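SAM dependent methyltransferase (Agrobacterium tumefaciens, PDB 2IGT) binds S-adenosylmethionine and probably transfers its methyl group to an acceptor substrate that is not identified. Local coordinates at residues N159-T164 against I229-P234; T179-S184 against R206-D211. One frame throughout, in Å; residues are numbered along the deposited sequence. Where two conformers were deposited one is given.

Overall arrangement
Contacts 1 and 2 lie along one parallel run of the large mixed sheet, in the strand order 228-231, 156-160, 177-181, 205-208, and their centres are 9 Å apart. Strands 156-160 and 177-181 are neighbours, so the two contacts share a backbone seam, with N159 N 2.9 Å from T179 O. Near the strand ends, Y163 N comes within 2.8 Å of D182 OD2, a probable hydrogen bond between the two contacts. S-adenosylmethionine lies across these carboxyl-terminal loops: contact 1, near the middle of the chain, faces the methionine part and one side of the adenine, while contact 2, further out, holds the ribose hydroxyls and the adenine amino group.

Contact 1: residues N159-T164 against I229-P234; sequences NLFGYT and ILTDPP. With SAM (S-adenosylmethionine), chain D; FMT (formic acid), chain I.
N159 pairs with L230 at the start of a parallel bridge: its CA lies 3.5 Å from L230 O in a CA-H...O contact. With CG anti to the backbone N (chi1 -174°), the amide brings OD1 alongside L230 CB, and ND2 is hydrogen-bonded to S168 OG. L160 continues the pairing. Its N-H runs almost straight to L230 O (2.8 Å, 174° at the hydrogen), and its carbonyl O receives D232 N at 3.2 Å, from a donor well tilted out of the carbonyl plane. On the face opposite N159 and L230, L160 CB meets T231 OG1; this hydroxyl oxygen is buried with no polar partner in the model and also lies at the edge of the F161 ring. The strand ends at L160, and at F161 the backbone takes a left-handed conformation. The F161 ring is tucked beside the backbone N (chi1 -55°), where P233 CA sits over the centre of one face in a CH-pi contact, 3.6 Å from the centroid. CE2 touches P233 CB, and CD1 reaches P234 CD at 3.4 Å and approaches the adenine at SAM C4. Parallel strands opening into cofactor-binding loops at their carboxyl ends are the hallmark of the Rossmann-like methyltransferase fold. One water donates to both F161 O and D232 OD2, linking the two loops. The same OD2 takes a weak hydrogen bond from the SAM amino N at 2.8 Å, while OD1 is bound by T272 OG1. Beyond G162, Y163 turns its ring away from 229-234; the ring edge passes the ribose at SAM O3', and OH donates to O1 of a formic acid molecule, probably from the crystallisation liquor.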
loop_
_atom_site.group_PDB
_atom_site.type_symbol
_atom_site.label_atom_id
_atom_site.label_comp_id
_atom_site.label_asym_id
_atom_site.label_seq_id
_atom_site.Cartn_x
_atom_site.Cartn_y
_atom_site.Cartn_z
ATOM N N ASN A 159 23.609 -13.100 -9.256
ATOM C CA ASN A 159 23.323 -11.691 -9.491
ATOM C C ASN A 159 22.230 -11.248 -8.517
ATOM O O ASN A 159 21.047 -11.581 -8.709
ATOM C CB ASN A 159 22.885 -11.494 -10.962
ATOM C CG ASN A 159 22.702 -10.022 -11.331
ATOM O OD1 ASN A 159 23.160 -9.124 -10.609
ATOM N ND2 ASN A 159 22.020 -9.768 -12.454
ATOM N N LEU A 160 22.635 -10.555 -7.450
ATOM C CA LEU A 160 21.710 -10.102 -6.384
ATOM C C LEU A 160 21.160 -8.713 -6.657
ATOM O O LEU A 160 21.918 -7.833 -7.069
ATOM C CB LEU A 160 22.422 -10.096 -5.005
ATOM C CG LEU A 160 23.065 -11.411 -4.571
ATOM C CD1 LEU A 160 23.734 -11.219 -3.204
ATOM C CD2 LEU A 160 21.975 -12.518 -4.512
ATOM N N PHE A 161 19.853 -8.520 -6.391
ATOM C CA PHE A 161 19.135 -7.257 -6.698
ATOM C C PHE A 161 19.203 -7.046 -8.209
ATOM O O PHE A 161 19.545 -5.963 -8.674
ATOM C CB PHE A 161 19.758 -6.042 -6.003
ATOM C CG PHE A 161 19.878 -6.185 -4.508
ATOM C CD1 PHE A 161 18.806 -5.825 -3.673
ATOM C CD2 PHE A 161 21.065 -6.657 -3.927
ATOM C CE1 PHE A 161 18.936 -5.929 -2.273
ATOM C CE2 PHE A 161 21.196 -6.764 -2.533
ATOM C CZ PHE A 161 20.144 -6.388 -1.707
ATOM N N GLY A 162 18.877 -8.100 -8.957
ATOM C CA GLY A 162 19.199 -8.156 -10.387
ATOM C C GLY A 162 18.384 -7.254 -11.313
ATOM O O GLY A 162 18.776 -7.048 -12.463
ATOM N N TYR A 163 17.257 -6.732 -10.823
ATOM C CA TYR A 163 16.492 -5.721 -11.577
ATOM C C TYR A 163 16.062 -6.304 -12.942
ATOM O O TYR A 163 15.553 -7.430 -12.983
ATOM C CB TYR A 163 17.337 -4.436 -11.700
ATOM C CG TYR A 163 16.662 -3.238 -12.325
ATOM C CD1 TYR A 163 15.399 -2.825 -11.905
ATOM C CD2 TYR A 163 17.312 -2.493 -13.323
ATOM C CE1 TYR A 163 14.784 -1.695 -12.464
ATOM C CE2 TYR A 163 16.699 -1.367 -13.894
ATOM C CZ TYR A 163 15.447 -0.968 -13.448
ATOM O OH TYR A 163 14.803 0.143 -13.988
ATOM N N THR A 164 16.295 -5.592 -14.050
ATOM C CA THR A 164 15.840 -6.076 -15.345
ATOM C C THR A 164 16.785 -7.122 -15.947
ATOM O O THR A 164 16.546 -7.592 -17.046
ATOM C CB THR A 164 15.619 -4.919 -16.334
ATOM O OG1 THR A 164 16.841 -4.175 -16.474
ATOM C CG2 THR A 164 14.448 -3.981 -15.858
ATOM N N ILE A 229 30.012 -13.361 -7.976
ATOM C CA ILE A 229 28.842 -12.799 -7.329
ATOM C C ILE A 229 28.802 -11.314 -7.629
ATOM O O ILE A 229 29.793 -10.611 -7.398
ATOM C CB ILE A 229 28.847 -13.017 -5.780
ATOM C CG1 ILE A 229 28.804 -14.509 -5.445
ATOM C CG2 ILE A 229 27.618 -12.273 -5.112
ATOM C CD1 ILE A 229 29.036 -14.809 -3.940
ATOM N N LEU A 230 27.681 -10.867 -8.186
ATOM C CA LEU A 230 27.401 -9.439 -8.358
ATOM C C LEU A 230 26.281 -9.034 -7.418
ATOM O O LEU A 230 25.305 -9.765 -7.266
ATOM C CB LEU A 230 26.965 -9.132 -9.791
ATOM C CG LEU A 230 27.681 -9.954 -10.861
ATOM C CD1 LEU A 230 26.922 -9.844 -12.199
ATOM C CD2 LEU A 230 29.149 -9.531 -10.994
ATOM N N THR A 231 26.416 -7.872 -6.795
ATOM C CA THR A 231 25.345 -7.394 -5.917
ATOM C C THR A 231 25.190 -5.896 -6.055
ATOM O O THR A 231 26.180 -5.142 -5.992
ATOM C CB THR A 231 25.538 -7.882 -4.452
ATOM O OG1 THR A 231 24.407 -7.497 -3.649
ATOM C CG2 THR A 231 26.869 -7.369 -3.818
ATOM N N ASP A 232 23.943 -5.480 -6.284
ATOM C CA ASP A 232 23.629 -4.075 -6.577
ATOM C C ASP A 232 22.566 -3.540 -5.589
ATOM O O ASP A 232 21.492 -3.107 -6.007
ATOM C CB ASP A 232 23.122 -3.951 -8.029
ATOM C CG ASP A 232 22.850 -2.505 -8.431
ATOM O OD1 ASP A 232 23.608 -1.613 -7.996
ATOM O OD2 ASP A 232 21.841 -2.269 -9.146
ATOM N N PRO A 233 22.876 -3.557 -4.274
ATOM C CA PRO A 233 21.873 -3.228 -3.259
ATOM C C PRO A 233 21.490 -1.746 -3.298
ATOM O O PRO A 233 22.375 -0.875 -3.381
ATOM C CB PRO A 233 22.607 -3.489 -1.939
ATOM C CG PRO A 233 24.122 -3.222 -2.290
ATOM C CD PRO A 233 24.189 -3.884 -3.659
ATOM N N PRO A 234 20.181 -1.466 -3.172
ATOM C CA PRO A 234 19.708 -0.092 -3.044
ATOM C C PRO A 234 19.991 0.381 -1.635
ATOM O O PRO A 234 20.250 -0.421 -0.746
ATOM C CB PRO A 234 18.190 -0.205 -3.247
ATOM C CG PRO A 234 17.819 -1.634 -2.903
ATOM C CD PRO A 234 19.086 -2.473 -3.128
HETATM N N SAM D . 20.539 -0.578 -7.317
HETATM C CA SAM D . 19.878 0.480 -8.129
HETATM C C SAM D . 19.479 1.647 -7.206
HETATM O O SAM D . 19.611 1.600 -5.969
HETATM O OXT SAM D . 19.030 2.688 -7.701
HETATM C CB SAM D . 18.672 -0.092 -8.909
HETATM C CG SAM D . 17.351 -0.284 -8.125
HETATM S SD SAM D . 17.458 -1.555 -6.808
HETATM C CE SAM D . 19.137 -1.532 -6.216
HETATM C "C5'" SAM D . 17.672 -3.035 -7.831
HETATM C "C4'" SAM D . 16.654 -4.118 -7.517
HETATM O "O4'" SAM D . 16.694 -4.431 -6.135
HETATM C "C3'" SAM D . 15.189 -3.743 -7.772
HETATM O "O3'" SAM D . 14.726 -4.433 -8.921
HETATM C "C2'" SAM D . 14.411 -4.148 -6.510
HETATM O "O2'" SAM D . 13.235 -4.891 -6.768
HETATM C "C1'" SAM D . 15.459 -5.033 -5.812
HETATM N N9 SAM D . 15.355 -5.147 -4.360
HETATM C C8 SAM D . 15.071 -4.166 -3.427
HETATM N N7 SAM D . 15.120 -4.715 -2.198
HETATM C C5 SAM D . 15.424 -6.037 -2.316
HETATM C C6 SAM D . 15.561 -7.073 -1.383
HETATM N N6 SAM D . 15.423 -6.848 -0.086
HETATM N N1 SAM D . 15.909 -8.345 -1.828
HETATM C C2 SAM D . 16.044 -8.581 -3.174
HETATM N N3 SAM D . 15.876 -7.571 -4.112
HETATM C C4 SAM D . 15.558 -6.316 -3.679
HETATM C C FMT I . 17.398 2.829 -15.049
HETATM O O1 FMT I . 16.559 1.947 -15.241
HETATM O O2 FMT I . 17.344 3.975 -15.497
HETATM O O HOH W 1 20.839 -4.400 -10.540
#

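Contact 2: residues T179-S184 against R206-D211; sequences THVDAS and RWICED. With SAM (S-adenosylmethionine), chain D; ACY (acetic acid), chain F.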
loop_
_atom_site.group_PDB
_atom_site.type_symbol
_atom_site.label_atom_id
_atom_site.label_comp_id
_atom_site.label_asym_id
_atom_site.label_seq_id
_atom_site.Cartn_x
_atom_site.Cartn_y
_atom_site.Cartn_z
ATOM N N THR A 179 22.124 -17.521 -11.478
ATOM C CA THR A 179 21.039 -17.395 -10.511
ATOM C C THR A 179 20.769 -15.893 -10.316
ATOM O O THR A 179 21.672 -15.114 -9.929
ATOM C CB THR A 179 21.392 -18.105 -9.189
ATOM O OG1 THR A 179 21.593 -19.500 -9.458
ATOM C CG2 THR A 179 20.257 -17.919 -8.127
ATOM N N HIS A 180 19.545 -15.486 -10.639
ATOM C CA HIS A 180 19.143 -14.064 -10.592
ATOM C C HIS A 180 18.151 -13.867 -9.432
ATOM O O HIS A 180 17.112 -14.544 -9.348
ATOM C CB HIS A 180 18.543 -13.683 -11.959
ATOM C CG HIS A 180 17.961 -12.297 -12.040
ATOM N ND1 HIS A 180 16.835 -11.901 -11.338
ATOM C CD2 HIS A 180 18.303 -11.246 -12.817
ATOM C CE1 HIS A 180 16.533 -10.652 -11.661
ATOM N NE2 HIS A 180 17.406 -10.236 -12.562
ATOM N N VAL A 181 18.493 -12.968 -8.510
ATOM C CA VAL A 181 17.695 -12.783 -7.304
ATOM C C VAL A 181 17.151 -11.373 -7.230
ATOM O O VAL A 181 17.926 -10.408 -7.239
ATOM C CB VAL A 181 18.522 -13.073 -6.013
ATOM C CG1 VAL A 181 17.616 -13.031 -4.769
ATOM C CG2 VAL A 181 19.230 -14.445 -6.114
ATOM N N ASP A 182 15.825 -11.261 -7.137
ATOM C CA ASP A 182 15.159 -9.970 -6.965
ATOM C C ASP A 182 13.868 -10.193 -6.171
ATOM O O ASP A 182 13.142 -11.127 -6.456
ATOM C CB ASP A 182 14.836 -9.320 -8.332
ATOM C CG ASP A 182 14.594 -7.828 -8.215
ATOM O OD1 ASP A 182 13.594 -7.438 -7.585
ATOM O OD2 ASP A 182 15.431 -7.030 -8.698
ATOM N N ALA A 183 13.594 -9.336 -5.181
ATOM C CA ALA A 183 12.400 -9.456 -4.343
ATOM C C ALA A 183 11.111 -9.096 -5.071
ATOM O O ALA A 183 10.023 -9.426 -4.594
ATOM C CB ALA A 183 12.530 -8.574 -3.116
ATOM N N SER A 184 11.234 -8.387 -6.196
ATOM C CA SER A 184 10.060 -7.877 -6.913
ATOM C C SER A 184 9.606 -8.849 -8.012
ATOM O O SER A 184 10.316 -9.079 -8.984
ATOM C CB SER A 184 10.328 -6.478 -7.491
ATOM O OG SER A 184 9.310 -6.130 -8.425
ATOM N N ARG A 206 18.293 -19.281 -13.393
ATOM C CA ARG A 206 17.345 -19.592 -12.335
ATOM C C ARG A 206 16.830 -18.276 -11.713
ATOM O O ARG A 206 17.620 -17.475 -11.189
ATOM C CB ARG A 206 18.012 -20.525 -11.306
ATOM C CG ARG A 206 17.351 -20.568 -9.941
ATOM C CD ARG A 206 17.951 -21.674 -9.071
ATOM N NE ARG A 206 19.283 -21.308 -8.581
ATOM C CZ ARG A 206 19.864 -21.824 -7.503
ATOM N NH1 ARG A 206 19.247 -22.772 -6.799
ATOM N NH2 ARG A 206 21.072 -21.410 -7.144
ATOM N N TRP A 207 15.514 -18.055 -11.803
ATOM C CA TRP A 207 14.889 -16.787 -11.392
ATOM C C TRP A 207 14.377 -16.955 -9.988
ATOM O O TRP A 207 13.529 -17.825 -9.740
ATOM C CB TRP A 207 13.722 -16.410 -12.328
ATOM C CG TRP A 207 14.122 -16.231 -13.767
ATOM C CD1 TRP A 207 13.913 -17.121 -14.789
ATOM C CD2 TRP A 207 14.811 -15.110 -14.344
ATOM N NE1 TRP A 207 14.429 -16.622 -15.962
ATOM C CE2 TRP A 207 14.979 -15.388 -15.721
ATOM C CE3 TRP A 207 15.297 -13.899 -13.835
ATOM C CZ2 TRP A 207 15.628 -14.504 -16.599
ATOM C CZ3 TRP A 207 15.958 -13.023 -14.708
ATOM C CH2 TRP A 207 16.105 -13.328 -16.080
ATOM N N ILE A 208 14.912 -16.171 -9.058
ATOM C CA ILE A 208 14.597 -16.353 -7.663
ATOM C C ILE A 208 13.899 -15.073 -7.179
ATOM O O ILE A 208 14.495 -13.997 -7.214
ATOM C CB ILE A 208 15.888 -16.610 -6.795
ATOM C CG1 ILE A 208 16.629 -17.900 -7.214
ATOM C CG2 ILE A 208 15.552 -16.631 -5.296
ATOM C CD1 ILE A 208 15.865 -19.223 -7.006
ATOM N N CYS A 209 12.646 -15.200 -6.744
ATOM C CA CYS A 209 11.911 -14.052 -6.221
ATOM C C CYS A 209 11.911 -14.165 -4.688
ATOM O O CYS A 209 11.080 -14.853 -4.094
ATOM C CB CYS A 209 10.500 -13.996 -6.803
ATOM S SG CYS A 209 9.597 -12.495 -6.302
ATOM N N GLU A 210 12.896 -13.517 -4.068
ATOM C CA GLU A 210 13.131 -13.648 -2.643
ATOM C C GLU A 210 13.926 -12.440 -2.192
ATOM O O GLU A 210 14.574 -11.763 -3.008
ATOM C CB GLU A 210 13.873 -14.962 -2.312
ATOM C CG GLU A 210 13.980 -15.262 -0.775
ATOM C CD GLU A 210 14.409 -16.701 -0.409
ATOM O OE1 GLU A 210 15.160 -17.331 -1.166
ATOM O OE2 GLU A 210 14.000 -17.201 0.667
ATOM N N ASP A 211 13.841 -12.144 -0.902
ATOM C CA ASP A 211 14.784 -11.219 -0.263
ATOM C C ASP A 211 16.234 -11.711 -0.545
ATOM O O ASP A 211 16.519 -12.905 -0.434
ATOM C CB ASP A 211 14.515 -11.143 1.242
ATOM C CG ASP A 211 15.493 -10.207 1.946
ATOM O OD1 ASP A 211 15.291 -8.975 1.848
ATOM O OD2 ASP A 211 16.495 -10.700 2.537
HETATM N N SAM D . 20.539 -0.578 -7.317
HETATM C CA SAM D . 19.878 0.480 -8.129
HETATM C C SAM D . 19.479 1.647 -7.206
HETATM O O SAM D . 19.611 1.600 -5.969
HETATM O OXT SAM D . 19.030 2.688 -7.701
HETATM C CB SAM D . 18.672 -0.092 -8.909
HETATM C CG SAM D . 17.351 -0.284 -8.125
HETATM S SD SAM D . 17.458 -1.555 -6.808
HETATM C CE SAM D . 19.137 -1.532 -6.216
HETATM C "C5'" SAM D . 17.672 -3.035 -7.831
HETATM C "C4'" SAM D . 16.654 -4.118 -7.517
HETATM O "O4'" SAM D . 16.694 -4.431 -6.135
HETATM C "C3'" SAM D . 15.189 -3.743 -7.772
HETATM O "O3'" SAM D . 14.726 -4.433 -8.921
HETATM C "C2'" SAM D . 14.411 -4.148 -6.510
HETATM O "O2'" SAM D . 13.235 -4.891 -6.768
HETATM C "C1'" SAM D . 15.459 -5.033 -5.812
HETATM N N9 SAM D . 15.355 -5.147 -4.360
HETATM C C8 SAM D . 15.071 -4.166 -3.427
HETATM N N7 SAM D . 15.120 -4.715 -2.198
HETATM C C5 SAM D . 15.424 -6.037 -2.316
HETATM C C6 SAM D . 15.561 -7.073 -1.383
HETATM N N6 SAM D . 15.423 -6.848 -0.086
HETATM N N1 SAM D . 15.909 -8.345 -1.828
HETATM C C2 SAM D . 16.044 -8.581 -3.174
HETATM N N3 SAM D . 15.876 -7.571 -4.112
HETATM C C4 SAM D . 15.558 -6.316 -3.679
HETATM C C ACY F . 6.468 -6.462 -6.878
HETATM O O ACY F . 6.014 -7.189 -7.779
HETATM O OXT ACY F . 7.161 -5.443 -7.080
HETATM C CH3 ACY F . 6.189 -6.826 -5.446
#
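H180 and W207 meet edge to face: W207 CZ3 sits over the centre of the imidazole, 3.4 Å above its plane, and the two rings are inclined at 59°. On the other face of the sheet, in one of two R206 conformers, T179 OG1 accepts from both R206 NE and NH2, a provisional side-on grip by two nitrogens with the hydroxyl in the guanidinium plane; the bend at chi3 (74°) curls the arginine back to its neighbour. V181 CG2 rests against I208 CB on that same face. The backbones run parallel in register: H180 N donates to R206 O, I208 N to H180 O, and D182 N to I208 O at 3.0 Å. Beyond these the chains stay close, A183 beside E210, but E210 N reaches D182 O only weakly. The D182 carboxylate grips the ribose of S-adenosylmethionine, OD1 taking O2' and OD2 taking O3', each at 2.7 Å. S184 N closes an Asx turn onto the anti lone pair of D182 OD1. D211 OD1 accepts from the adenine amino N6 at 2.9 Å and also forms a salt bridge with R100 of the second subunit. S184 and D211 each N-cap the helix that follows, through A187 N and K214 N. F215 of helix 212-222 backs T179, V181 and I208, while W207 packs on A191 and K192 of helix 185-198. Strand 177-181, helix 185-198 and strand 205-208 make a beta-alpha-beta unit, and the acidic residue that clasps both ribose hydroxyls at the carboxyl end of its first strand is characteristic of Rossmann-like S-adenosylmethionine-dependent methyltransferases.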